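Local coordinates for core protein VP7 (Bluetongue virus, PDB 1BVP) that forms trimeric capsomers, 260 of which assemble on a VP3 scaffold as part of the layered core of the virus, at residues 3-8 against 107-112; 17-22 against 320-325; 28-33 against 48-53; 271-276 against 337-342; 279-284 against 325-330. One frame throughout, in Å; residues are numbered along the deposited sequence.

From the N terminus, helix 2-15 opens contact 1, which closes a loop of about a hundred residues at helix 103-116. The loop that follows helix 2-15 opens contact 2, whose partner at the end of helix 304-323 comes only after all the β strands; contact 2 therefore crosses contact 1 and joins N- and C-terminal parts of the helical domain. Contact 3, the shortest closure, lies within both spans and ties helix 27-44 to the loop behind it. Contact 4 opens after helix 263-271 and closes near the C terminus. It encloses contact 5, which starts on helix 276-286; both cross contact 2, and contacts 2 and 5 share Pro-325.

Contact 1 (3-8 against 107-112); sequences TIAARA and NEIARV
Ile-109 carries its half of this contact alone, meeting Ala-5 and Ala-6 on the facing helix. Its terminal methyl CD1 lies 3.8 Å from Ala-5 CB, while the methylene behind it, CG1, rests against the backbone, 3.8 Å from Ala-6 N. The Ala-6 methyl stands alongside, with CB 4.1 Å from Ile-109 CG1. One branched side chain thus spans two consecutive alanines, touching a methyl with its end and a peptide nitrogen with its middle. The CG1 branch is placed there by the first torsion (-59°), which sets it anti to the carbonyl carbon and leaves CG2 anti to the backbone N. Because alanine is so short, the backbones come near each other, the Ala-6 CA and Ile-109 CA atoms being 6.3 Å apart. This is apolar helix-to-helix packing in the helical domain of VP7, joining helix 2-15 to helix 103-116, and all three residues are buried. Ile-109 also packs on Leu-9 and, from helix 304-323, on Leu-308, while Phe-101 adjoins Ala-6. Arg-7, on another flank of helix 2-15, ties that helix to the carbonyl oxygens of Leu-94 and Ile-99. From helix 103-116, Arg-111 reaches into the trimer interface and forms salt bridges with Asp-318 and Glu-266 of the second subunit.

Contact 2 (17-22 against 320-325); sequences TLQEAR and YTVLRP
Val-322 supplies the apolar surface on which the loop residues Leu-18 and Gln-19 rest. Its CG2 methyl is 4.4 Å from Leu-18 O, and its CG1 methyl faces the end of the Gln-19 side chain, the amide carbon CD lying 4.7 Å from CG1. The Gln-19 chain bends at its second torsion (102°), which brings the amide back toward the helix although the side chain sets out away from it; the two side chains cross at about a right angle. Leu-323 CD2 stays further off, 4.8 Å from Leu-18 CB. The approach is loose, and apolar on the Val-322 side. Within the segments, hydrogen bonds shape each backbone. Gln-19 N bonds to Thr-17 O, closing an inverse gamma turn centred on Leu-18. Arg-324 N bonds to Tyr-320 O at 2.9 Å, and Arg-324 NE makes a weak bond to Thr-321 O. Thr-321 OG1 has an outside partner in Arg-274 NE. Past the helix, Pro-325 folds back so that its CD sits 3.9 Å above one face of the Tyr-320 ring. Across the trimer, Ala-110 of the third subunit packs on Val-322, and Thr-3 of the same subunit on Gln-19. The arrangement is that of a helix C terminus, ended by a positive phi at Arg-324, meeting the loop between helices 2-15 and 27-44, which holds an inverse gamma turn.

Contact 3 (28-33 against 48-53); sequences NVMEIL and VTMRPT
Met-50 pushes its terminal methyl toward helix 27-44, where it meets Met-30 and Leu-33, residues three apart and so on neighbouring turns. The inner, more buried part of the contact is made by this methyl on the Leu-33 side: Met-50 CE lies 4.0 Å from Met-30 CG and 4.3 Å from Leu-33 CB. Met-50 CG stands anti to the carbonyl carbon (-64°), and the chain runs out from the loop before bending at its last torsion, so that CE, rather than the sulfur, does the touching. The two methionine side chains cross at about a right angle. Leu-33 anchors the buried side: its own packing continues inward onto Leu-18 and onto Ala-14 of helix 2-15, while Ile-37, one turn further along helix 27-44, also touches Met-50. The outer part is different. Met-30 is exposed, and its chain bends at the last torsion (142°) to carry CE to the guanidinium of Arg-51. The methyl arrives at the edge of that group, in its plane, with CE 3.5 Å from NH2. Arg-51 is poorly ordered, so this end of the contact is less certain than the Leu-33 end. Arg-51 NH1 bonds to Ala-21 O in the loop ahead of the helix. Between the two segments the contact depends on side-chain packing, chiefly of aliphatic and thioether groups: two flexible methionine chains bridge loop and helix, while the polar end of Arg-51 is tied to the Ala-21 carbonyl.

Contact 4 (271-276 against 337-342); sequences YSFRDH and GPLTRA
Leu-339 carries one side of this contact, and it lodges against Phe-273, Asp-275 and His-276 as well as the carbonyl oxygen of Arg-274. Each part of its branched end has its own partners. CD2 meets that carbonyl, 3.9 Å from Arg-274 O, and the methylene of Asp-275, 4.1 Å from its CB. The branching carbon CG approaches the rim of the Phe-273 ring near its plane, 4.3 Å from CE2, and CD1 reaches His-276 obliquely, 4.3 Å from CE1. Those two rings are already arranged against each other: Phe-273 CZ sits 3.7 Å above the centre of one His-276 face, while His-276 CD2 lies in plane at the Phe-273 edge. Phe-273 has its ring swung anti to the backbone N (180°), toward the leucine, and one face carries Asp-275 C. The leucine packs beside the start of helix 276-286, where Asp-275 is the N-cap: OD1 accepts from Trp-278 N, and the carboxylate also bonds to Tyr-320 OH. The other segment is a helix start too, with Thr-340 at the N-cap of helix 341-346 and a weak bond from Ile-343 N to its OG1. Nearby, Arg-341 forms a salt bridge with Asp-254 of the third subunit, and Arg-274 N donates to Thr-118 OG1 of that same subunit.

Contact 5 (279-284 against 325-330); sequences HGLRTA and PEFAIH
Ile-329 drives its CD1 methyl against helix 276-286 at Gly-280 and Leu-281. CD1 lies over the helix backbone, 3.5 Å from Leu-281 N and 4.1 Å from Gly-280 C, and also meets the Leu-281 side chain, 3.7 Å from its CB. CG1 stands anti to the carbonyl carbon and the chain then extends (175°), which sends CD1 forward. The second apolar contact is Leu-281 CG at the edge of the Phe-327 ring, near its plane, 4.3 Å from CZ. The polar bonds lie within the helix. His-279 O takes both Thr-283 N and Thr-283 OG1, at 3.0 Å and 2.7 Å, from opposite faces of its carbonyl plane. Arg-282 NH2 donates to His-279 ND1 at 2.9 Å, the acceptor lying in the guanidinium plane; NH2 also bonds to Ser-272 O, and Arg-282 NE to Val-270 O. Leu-281 and Phe-327 continue into helix 55-73, touching Phe-62 and meeting Phe-63 edge-to-face respectively, so the loop after helix 304-323 runs between helices 55-73 and 276-286.

Contact 1 (3-8 against 107-112)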
# COMPACT_ATOMS: atom_id res chain seq x y z
N THR A 3 0.74 23.80 -15.30
CA THR A 3 2.12 24.14 -15.68
C THR A 3 2.82 24.86 -14.54
O THR A 3 4.00 24.63 -14.28
CB THR A 3 2.13 25.02 -16.91
OG1 THR A 3 0.96 25.84 -16.89
CG2 THR A 3 2.11 24.18 -18.18
N ILE A 4 2.09 25.73 -13.86
CA ILE A 4 2.66 26.43 -12.72
C ILE A 4 3.13 25.39 -11.69
O ILE A 4 4.27 25.44 -11.21
CB ILE A 4 1.61 27.36 -12.09
CG1 ILE A 4 1.20 28.37 -13.16
CG2 ILE A 4 2.13 28.03 -10.81
CD1 ILE A 4 0.65 29.60 -12.59
N ALA A 5 2.28 24.41 -11.39
CA ALA A 5 2.65 23.41 -10.40
C ALA A 5 3.83 22.57 -10.89
O ALA A 5 4.77 22.31 -10.12
CB ALA A 5 1.48 22.55 -10.05
N ALA A 6 3.79 22.17 -12.17
CA ALA A 6 4.86 21.39 -12.79
C ALA A 6 6.22 22.14 -12.68
O ALA A 6 7.28 21.53 -12.38
CB ALA A 6 4.50 21.09 -14.24
N ARG A 7 6.19 23.47 -12.84
CA ARG A 7 7.41 24.28 -12.68
C ARG A 7 7.93 24.33 -11.26
O ARG A 7 9.14 24.12 -11.03
CB ARG A 7 7.23 25.68 -13.22
CG ARG A 7 7.11 25.66 -14.72
CD ARG A 7 6.88 27.03 -15.27
NE ARG A 7 6.64 26.95 -16.71
CZ ARG A 7 5.53 27.38 -17.30
NH1 ARG A 7 4.58 27.93 -16.58
NH2 ARG A 7 5.37 27.23 -18.61
N ALA A 8 7.04 24.60 -10.31
CA ALA A 8 7.46 24.66 -8.90
C ALA A 8 8.11 23.34 -8.48
O ALA A 8 9.20 23.31 -7.88
CB ALA A 8 6.31 24.97 -8.03
N ASN A 107 4.12 14.67 -15.81
CA ASN A 107 3.34 13.45 -15.66
C ASN A 107 2.70 13.29 -14.29
O ASN A 107 1.58 12.82 -14.15
CB ASN A 107 4.19 12.25 -16.02
CG ASN A 107 4.31 12.06 -17.52
OD1 ASN A 107 3.53 11.33 -18.13
ND2 ASN A 107 5.25 12.75 -18.13
N GLU A 108 3.40 13.74 -13.27
CA GLU A 108 2.87 13.70 -11.93
C GLU A 108 1.65 14.65 -11.78
O GLU A 108 0.60 14.26 -11.27
CB GLU A 108 3.99 14.01 -10.98
CG GLU A 108 3.55 14.52 -9.66
CD GLU A 108 4.69 14.53 -8.64
OE1 GLU A 108 5.83 14.05 -9.03
OE2 GLU A 108 4.42 15.00 -7.47
N ILE A 109 1.75 15.85 -12.33
CA ILE A 109 0.62 16.78 -12.27
C ILE A 109 -0.55 16.26 -13.11
O ILE A 109 -1.72 16.45 -12.75
CB ILE A 109 1.00 18.19 -12.76
CG1 ILE A 109 2.14 18.74 -11.91
CG2 ILE A 109 -0.17 19.13 -12.59
CD1 ILE A 109 1.86 18.79 -10.41
N ALA A 110 -0.28 15.63 -14.24
CA ALA A 110 -1.36 15.11 -15.08
C ALA A 110 -2.14 14.07 -14.28
O ALA A 110 -3.37 13.95 -14.40
CB ALA A 110 -0.80 14.50 -16.34
N ARG A 111 -1.41 13.28 -13.51
CA ARG A 111 -2.05 12.31 -12.68
C ARG A 111 -2.94 12.98 -11.64
O ARG A 111 -4.12 12.64 -11.51
CB ARG A 111 -1.05 11.45 -11.95
CG ARG A 111 -1.79 10.32 -11.34
CD ARG A 111 -2.30 9.40 -12.46
NE ARG A 111 -1.80 8.10 -12.09
CZ ARG A 111 -1.03 7.33 -12.83
NH1 ARG A 111 -0.67 7.68 -14.04
NH2 ARG A 111 -0.47 6.27 -12.26
N VAL A 112 -2.38 13.90 -10.87
CA VAL A 112 -3.18 14.58 -9.86
C VAL A 112 -4.44 15.15 -10.50
O VAL A 112 -5.55 14.94 -10.03
CB VAL A 112 -2.41 15.70 -9.19
CG1 VAL A 112 -3.32 16.46 -8.25
CG2 VAL A 112 -1.24 15.13 -8.41

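Contact 2 (17-22 against 320-325)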
# COMPACT_ATOMS: atom_id res chain seq x y z
N THR A 17 19.05 18.63 -5.30
CA THR A 17 20.23 18.05 -5.92
C THR A 17 21.51 18.65 -5.31
O THR A 17 22.54 17.99 -5.26
CB THR A 17 20.16 18.36 -7.40
OG1 THR A 17 19.41 17.34 -8.07
CG2 THR A 17 21.49 18.49 -7.99
N LEU A 18 21.42 19.89 -4.83
CA LEU A 18 22.54 20.62 -4.24
C LEU A 18 23.01 20.06 -2.91
O LEU A 18 23.14 20.81 -1.93
CB LEU A 18 22.15 22.09 -4.10
CG LEU A 18 22.19 22.93 -5.39
CD1 LEU A 18 22.44 22.12 -6.59
CD2 LEU A 18 20.92 23.69 -5.59
N GLN A 19 23.36 18.78 -2.90
CA GLN A 19 23.78 18.11 -1.68
C GLN A 19 25.07 18.68 -1.14
O GLN A 19 25.21 18.94 0.04
CB GLN A 19 23.88 16.57 -1.90
CG GLN A 19 22.89 15.67 -1.08
CD GLN A 19 21.66 15.15 -1.88
OE1 GLN A 19 20.76 15.90 -2.28
NE2 GLN A 19 21.59 13.85 -2.05
N GLU A 20 25.99 19.03 -2.01
CA GLU A 20 27.25 19.53 -1.49
C GLU A 20 27.79 20.71 -2.31
O GLU A 20 27.17 21.15 -3.30
CB GLU A 20 28.19 18.33 -1.37
CG GLU A 20 29.63 18.58 -1.15
CD GLU A 20 30.42 17.53 -1.89
OE1 GLU A 20 30.15 16.33 -1.63
OE2 GLU A 20 31.25 17.91 -2.77
N ALA A 21 28.90 21.26 -1.84
CA ALA A 21 29.53 22.42 -2.46
C ALA A 21 30.23 22.23 -3.81
O ALA A 21 29.91 22.94 -4.78
CB ALA A 21 30.49 23.07 -1.45
N ARG A 22 31.14 21.27 -3.90
CA ARG A 22 31.90 21.07 -5.14
C ARG A 22 31.43 20.05 -6.20
O ARG A 22 32.05 19.95 -7.26
CB ARG A 22 33.40 20.90 -4.84
CG ARG A 22 33.80 19.73 -3.91
CD ARG A 22 35.33 19.62 -3.83
NE ARG A 22 35.93 19.40 -5.15
CZ ARG A 22 37.19 19.68 -5.50
NH1 ARG A 22 38.03 20.21 -4.62
NH2 ARG A 22 37.61 19.42 -6.74
N TYR A 320 14.01 20.87 2.34
CA TYR A 320 14.38 21.29 3.69
C TYR A 320 15.48 20.40 4.21
O TYR A 320 16.46 20.85 4.83
CB TYR A 320 13.18 21.16 4.62
CG TYR A 320 13.43 21.67 6.03
CD1 TYR A 320 13.20 23.02 6.36
CD2 TYR A 320 13.91 20.82 7.04
CE1 TYR A 320 13.42 23.51 7.67
CE2 TYR A 320 14.14 21.30 8.35
CZ TYR A 320 13.90 22.64 8.65
OH TYR A 320 14.11 23.12 9.93
N THR A 321 15.28 19.12 4.01
CA THR A 321 16.25 18.16 4.46
C THR A 321 17.64 18.35 3.83
O THR A 321 18.62 18.20 4.54
CB THR A 321 15.68 16.72 4.31
OG1 THR A 321 14.90 16.43 5.47
CG2 THR A 321 16.75 15.66 4.16
N VAL A 322 17.73 18.63 2.52
CA VAL A 322 19.05 18.83 1.92
C VAL A 322 19.64 20.23 2.17
O VAL A 322 20.81 20.31 2.50
CB VAL A 322 19.17 18.35 0.45
CG1 VAL A 322 18.05 17.40 0.12
CG2 VAL A 322 19.23 19.46 -0.49
N LEU A 323 18.85 21.30 2.10
CA LEU A 323 19.35 22.65 2.36
C LEU A 323 19.65 22.98 3.83
O LEU A 323 20.43 23.87 4.10
CB LEU A 323 18.42 23.71 1.78
CG LEU A 323 18.36 23.69 0.24
CD1 LEU A 323 17.50 24.79 -0.34
CD2 LEU A 323 19.77 23.81 -0.29
N ARG A 324 19.02 22.27 4.77
CA ARG A 324 19.18 22.48 6.21
C ARG A 324 19.10 23.95 6.61
O ARG A 324 19.96 24.44 7.36
CB ARG A 324 20.50 21.92 6.74
CG ARG A 324 21.23 20.84 5.95
CD ARG A 324 21.66 19.67 6.84
NE ARG A 324 20.51 18.76 7.05
CZ ARG A 324 19.73 18.72 8.15
NH1 ARG A 324 19.96 19.53 9.19
NH2 ARG A 324 18.67 17.90 8.18
N PRO A 325 18.03 24.66 6.22
CA PRO A 325 17.94 26.07 6.60
C PRO A 325 17.70 26.28 8.09
O PRO A 325 17.36 25.34 8.80
CB PRO A 325 16.77 26.57 5.75
CG PRO A 325 15.89 25.41 5.68
CD PRO A 325 16.82 24.22 5.50

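Contact 3 (28-33 against 48-53)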
# COMPACT_ATOMS: atom_id res chain seq x y z
N ASN A 28 21.08 19.36 -17.34
CA ASN A 28 19.66 19.57 -17.26
C ASN A 28 19.32 20.47 -16.02
O ASN A 28 18.62 21.48 -16.12
CB ASN A 28 19.07 18.15 -17.17
CG ASN A 28 17.57 18.13 -17.09
OD1 ASN A 28 16.99 17.66 -16.10
ND2 ASN A 28 16.92 18.63 -18.14
N VAL A 29 19.88 20.15 -14.87
CA VAL A 29 19.66 20.90 -13.64
C VAL A 29 20.12 22.35 -13.71
O VAL A 29 19.44 23.25 -13.22
CB VAL A 29 20.43 20.24 -12.45
CG1 VAL A 29 20.31 21.03 -11.18
CG2 VAL A 29 19.94 18.84 -12.26
N MET A 30 21.32 22.57 -14.23
CA MET A 30 21.84 23.93 -14.34
C MET A 30 21.04 24.78 -15.31
O MET A 30 20.86 25.97 -15.09
CB MET A 30 23.30 23.90 -14.74
CG MET A 30 24.25 23.58 -13.62
SD MET A 30 25.89 23.53 -14.40
CE MET A 30 27.02 24.36 -13.07
N GLU A 31 20.57 24.18 -16.39
CA GLU A 31 19.78 24.90 -17.36
C GLU A 31 18.50 25.45 -16.72
O GLU A 31 18.15 26.60 -16.92
CB GLU A 31 19.46 23.98 -18.50
CG GLU A 31 18.51 24.55 -19.50
CD GLU A 31 17.97 23.48 -20.42
OE1 GLU A 31 18.59 22.37 -20.49
OE2 GLU A 31 16.91 23.71 -21.06
N ILE A 32 17.86 24.62 -15.90
CA ILE A 32 16.62 24.97 -15.20
C ILE A 32 16.83 25.99 -14.07
O ILE A 32 16.10 26.99 -13.97
CB ILE A 32 15.99 23.67 -14.60
CG1 ILE A 32 15.47 22.76 -15.71
CG2 ILE A 32 14.88 23.99 -13.60
CD1 ILE A 32 15.35 21.31 -15.24
N LEU A 33 17.78 25.69 -13.17
CA LEU A 33 18.07 26.58 -12.06
C LEU A 33 18.48 27.94 -12.55
O LEU A 33 18.11 28.95 -11.97
CB LEU A 33 19.17 26.03 -11.17
CG LEU A 33 18.72 24.84 -10.32
CD1 LEU A 33 19.76 24.53 -9.28
CD2 LEU A 33 17.39 25.17 -9.67
N VAL A 48 19.30 34.93 -4.80
CA VAL A 48 19.54 33.51 -4.67
C VAL A 48 20.75 33.14 -5.56
O VAL A 48 20.86 33.64 -6.67
CB VAL A 48 18.26 32.75 -5.11
CG1 VAL A 48 18.43 31.27 -5.01
CG2 VAL A 48 17.10 33.20 -4.27
N THR A 49 21.67 32.31 -5.07
CA THR A 49 22.84 31.87 -5.85
C THR A 49 22.48 30.48 -6.37
O THR A 49 21.73 29.79 -5.72
CB THR A 49 24.02 31.57 -4.95
OG1 THR A 49 24.21 32.65 -4.08
CG2 THR A 49 25.30 31.38 -5.76
N MET A 50 23.13 30.04 -7.45
CA MET A 50 22.89 28.70 -7.95
C MET A 50 23.61 27.66 -7.13
O MET A 50 23.20 26.52 -7.11
CB MET A 50 23.34 28.55 -9.39
CG MET A 50 22.57 29.41 -10.37
SD MET A 50 22.74 28.77 -12.01
CE MET A 50 23.31 26.94 -11.70
N ARG A 51 24.72 28.01 -6.49
CA ARG A 51 25.42 27.03 -5.68
C ARG A 51 25.67 27.64 -4.31
O ARG A 51 26.70 28.29 -4.08
CB ARG A 51 26.73 26.59 -6.33
CG ARG A 51 27.38 25.36 -5.63
CD ARG A 51 26.90 24.06 -6.26
NE ARG A 51 27.01 24.12 -7.73
CZ ARG A 51 28.06 23.72 -8.45
NH1 ARG A 51 29.13 23.21 -7.85
NH2 ARG A 51 28.06 23.85 -9.78
N PRO A 52 24.72 27.48 -3.38
CA PRO A 52 24.78 28.01 -2.02
C PRO A 52 25.84 27.34 -1.15
O PRO A 52 26.00 26.13 -1.19
CB PRO A 52 23.40 27.68 -1.48
CG PRO A 52 22.55 27.45 -2.73
CD PRO A 52 23.48 26.72 -3.60
N THR A 53 26.58 28.12 -0.37
CA THR A 53 27.60 27.56 0.53
C THR A 53 27.29 27.98 1.98
O THR A 53 27.09 27.12 2.85
CB THR A 53 29.05 27.96 0.08
OG1 THR A 53 29.14 29.37 -0.17
CG2 THR A 53 29.39 27.24 -1.21

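Contact 4 (271-276 against 337-342)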
# COMPACT_ATOMS: atom_id res chain seq x y z
N TYR A 271 3.98 14.87 7.45
CA TYR A 271 3.70 14.93 8.88
C TYR A 271 4.82 14.53 9.81
O TYR A 271 4.66 14.58 11.02
CB TYR A 271 2.41 14.20 9.22
CG TYR A 271 1.17 14.89 8.67
CD1 TYR A 271 0.64 16.00 9.30
CD2 TYR A 271 0.54 14.44 7.50
CE1 TYR A 271 -0.49 16.68 8.78
CE2 TYR A 271 -0.59 15.11 6.98
CZ TYR A 271 -1.08 16.23 7.63
OH TYR A 271 -2.19 16.88 7.13
N SER A 272 5.97 14.15 9.26
CA SER A 272 7.11 13.83 10.11
C SER A 272 7.56 15.11 10.79
O SER A 272 7.38 16.25 10.28
CB SER A 272 8.25 13.25 9.32
OG SER A 272 7.87 11.97 8.90
N PHE A 273 8.19 14.90 11.92
CA PHE A 273 8.64 15.99 12.76
C PHE A 273 9.79 16.80 12.20
O PHE A 273 9.66 18.02 12.02
CB PHE A 273 8.98 15.41 14.13
CG PHE A 273 9.47 16.44 15.11
CD1 PHE A 273 8.65 17.52 15.48
CD2 PHE A 273 10.75 16.32 15.67
CE1 PHE A 273 9.10 18.49 16.40
CE2 PHE A 273 11.22 17.28 16.59
CZ PHE A 273 10.38 18.37 16.95
N ARG A 274 10.92 16.11 11.94
CA ARG A 274 12.19 16.70 11.45
C ARG A 274 12.82 17.52 12.59
O ARG A 274 13.80 17.08 13.22
CB ARG A 274 11.95 17.53 10.17
CG ARG A 274 11.97 16.63 8.97
CD ARG A 274 11.50 17.28 7.73
NE ARG A 274 11.97 16.54 6.57
CZ ARG A 274 11.27 15.61 5.94
NH1 ARG A 274 10.04 15.34 6.36
NH2 ARG A 274 11.84 14.90 4.96
N ASP A 275 12.22 18.66 12.89
CA ASP A 275 12.67 19.49 13.99
C ASP A 275 11.56 20.50 14.23
O ASP A 275 10.55 20.55 13.47
CB ASP A 275 14.01 20.19 13.70
CG ASP A 275 13.99 21.08 12.44
OD1 ASP A 275 13.01 21.83 12.18
OD2 ASP A 275 14.98 21.04 11.71
N HIS A 276 11.77 21.36 15.22
CA HIS A 276 10.75 22.34 15.56
C HIS A 276 10.38 23.33 14.50
O HIS A 276 9.23 23.76 14.44
CB HIS A 276 11.11 23.07 16.83
CG HIS A 276 11.16 22.18 18.03
ND1 HIS A 276 12.33 21.56 18.44
CD2 HIS A 276 10.18 21.74 18.86
CE1 HIS A 276 12.06 20.77 19.47
NE2 HIS A 276 10.77 20.86 19.74
N GLY A 337 18.65 19.66 21.40
CA GLY A 337 18.60 18.21 21.28
C GLY A 337 19.61 17.33 21.99
O GLY A 337 19.71 17.39 23.21
N PRO A 338 20.33 16.46 21.26
CA PRO A 338 20.24 16.30 19.80
C PRO A 338 18.91 15.79 19.15
O PRO A 338 18.95 15.37 17.98
CB PRO A 338 21.45 15.41 19.47
CG PRO A 338 21.63 14.59 20.73
CD PRO A 338 21.43 15.63 21.81
N LEU A 339 17.77 15.87 19.85
CA LEU A 339 16.46 15.45 19.32
C LEU A 339 16.21 13.95 19.43
O LEU A 339 16.94 13.11 18.88
CB LEU A 339 16.23 15.92 17.89
CG LEU A 339 15.45 17.19 17.54
CD1 LEU A 339 15.42 18.19 18.67
CD2 LEU A 339 16.05 17.79 16.27
N THR A 340 15.12 13.63 20.10
CA THR A 340 14.77 12.25 20.37
C THR A 340 13.31 12.01 20.06
O THR A 340 12.53 12.96 19.82
CB THR A 340 14.98 11.97 21.86
OG1 THR A 340 14.21 12.90 22.65
CG2 THR A 340 16.46 12.11 22.21
N ARG A 341 12.93 10.74 20.13
CA ARG A 341 11.55 10.40 19.86
C ARG A 341 10.63 11.05 20.88
O ARG A 341 9.56 11.57 20.54
CB ARG A 341 11.39 8.89 19.86
CG ARG A 341 10.01 8.44 19.57
CD ARG A 341 9.97 6.92 19.46
NE ARG A 341 8.61 6.39 19.49
CZ ARG A 341 8.28 5.20 18.99
NH1 ARG A 341 9.24 4.44 18.43
NH2 ARG A 341 7.03 4.75 19.08
N ALA A 342 11.09 11.12 22.13
CA ALA A 342 10.31 11.72 23.22
C ALA A 342 10.02 13.20 22.96
O ALA A 342 8.89 13.68 23.13
CB ALA A 342 11.06 11.55 24.54

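Contact 5 (279-284 against 325-330)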
# COMPACT_ATOMS: atom_id res chain seq x y z
N HIS A 279 8.31 21.44 11.84
CA HIS A 279 7.07 21.17 12.50
C HIS A 279 6.21 22.45 12.56
O HIS A 279 5.02 22.46 12.15
CB HIS A 279 7.38 20.58 13.87
CG HIS A 279 6.17 20.08 14.58
ND1 HIS A 279 5.37 19.08 14.06
CD2 HIS A 279 5.54 20.52 15.70
CE1 HIS A 279 4.30 18.94 14.82
NE2 HIS A 279 4.39 19.80 15.82
N GLY A 280 6.82 23.56 12.97
CA GLY A 280 6.10 24.83 13.02
C GLY A 280 5.65 25.33 11.65
O GLY A 280 4.50 25.77 11.47
N LEU A 281 6.55 25.26 10.67
CA LEU A 281 6.29 25.70 9.30
C LEU A 281 5.18 24.88 8.66
O LEU A 281 4.24 25.43 8.05
CB LEU A 281 7.57 25.52 8.49
CG LEU A 281 8.04 26.39 7.30
CD1 LEU A 281 8.53 25.45 6.22
CD2 LEU A 281 6.99 27.30 6.76
N ARG A 282 5.31 23.55 8.76
CA ARG A 282 4.31 22.65 8.19
C ARG A 282 2.94 22.95 8.80
O ARG A 282 1.94 23.11 8.10
CB ARG A 282 4.68 21.19 8.41
CG ARG A 282 3.65 20.26 7.76
CD ARG A 282 2.99 19.35 8.78
NE ARG A 282 3.96 18.56 9.54
CZ ARG A 282 4.20 18.72 10.84
NH1 ARG A 282 3.53 19.63 11.54
NH2 ARG A 282 5.16 18.00 11.43
N THR A 283 2.89 23.02 10.13
CA THR A 283 1.65 23.36 10.80
C THR A 283 1.06 24.68 10.28
O THR A 283 -0.13 24.75 9.92
CB THR A 283 1.89 23.54 12.27
OG1 THR A 283 2.43 22.33 12.79
CG2 THR A 283 0.61 23.89 12.95
N ALA A 284 1.88 25.73 10.20
CA ALA A 284 1.43 27.03 9.70
C ALA A 284 0.89 26.97 8.28
O ALA A 284 -0.10 27.62 7.96
CB ALA A 284 2.54 28.05 9.79
N PRO A 325 18.03 24.66 6.22
CA PRO A 325 17.94 26.07 6.60
C PRO A 325 17.70 26.28 8.09
O PRO A 325 17.36 25.34 8.80
CB PRO A 325 16.77 26.57 5.75
CG PRO A 325 15.89 25.41 5.68
CD PRO A 325 16.82 24.22 5.50
N GLU A 326 17.97 27.50 8.56
CA GLU A 326 17.79 27.88 9.96
C GLU A 326 17.20 29.25 10.02
O GLU A 326 17.83 30.23 9.65
CB GLU A 326 19.10 27.91 10.72
CG GLU A 326 19.74 26.56 10.95
CD GLU A 326 21.05 26.67 11.72
OE1 GLU A 326 21.15 27.55 12.62
OE2 GLU A 326 21.99 25.90 11.40
N PHE A 327 15.97 29.33 10.48
CA PHE A 327 15.32 30.61 10.60
C PHE A 327 14.29 30.50 11.70
O PHE A 327 14.02 29.41 12.20
CB PHE A 327 14.71 31.03 9.27
CG PHE A 327 13.75 30.04 8.71
CD1 PHE A 327 14.21 28.89 8.09
CD2 PHE A 327 12.38 30.27 8.78
CE1 PHE A 327 13.32 27.97 7.54
CE2 PHE A 327 11.48 29.36 8.23
CZ PHE A 327 11.95 28.21 7.61
N ALA A 328 13.71 31.64 12.07
CA ALA A 328 12.74 31.72 13.15
C ALA A 328 11.29 31.77 12.73
O ALA A 328 10.94 32.45 11.76
CB ALA A 328 13.06 32.91 14.00
N ILE A 329 10.44 31.09 13.50
CA ILE A 329 8.99 31.08 13.26
C ILE A 329 8.32 31.56 14.55
O ILE A 329 8.73 31.19 15.66
CB ILE A 329 8.52 29.67 12.87
CG1 ILE A 329 9.05 29.34 11.47
CG2 ILE A 329 7.02 29.60 12.86
CD1 ILE A 329 8.78 27.95 11.02
N HIS A 330 7.35 32.46 14.42
CA HIS A 330 6.67 33.01 15.60
C HIS A 330 6.06 31.93 16.47
O HIS A 330 5.33 31.06 15.99
CB HIS A 330 5.57 34.00 15.20
CG HIS A 330 6.09 35.30 14.68
ND1 HIS A 330 7.19 35.94 15.22
CD2 HIS A 330 5.68 36.07 13.64
CE1 HIS A 330 7.44 37.05 14.52
NE2 HIS A 330 6.53 37.15 13.56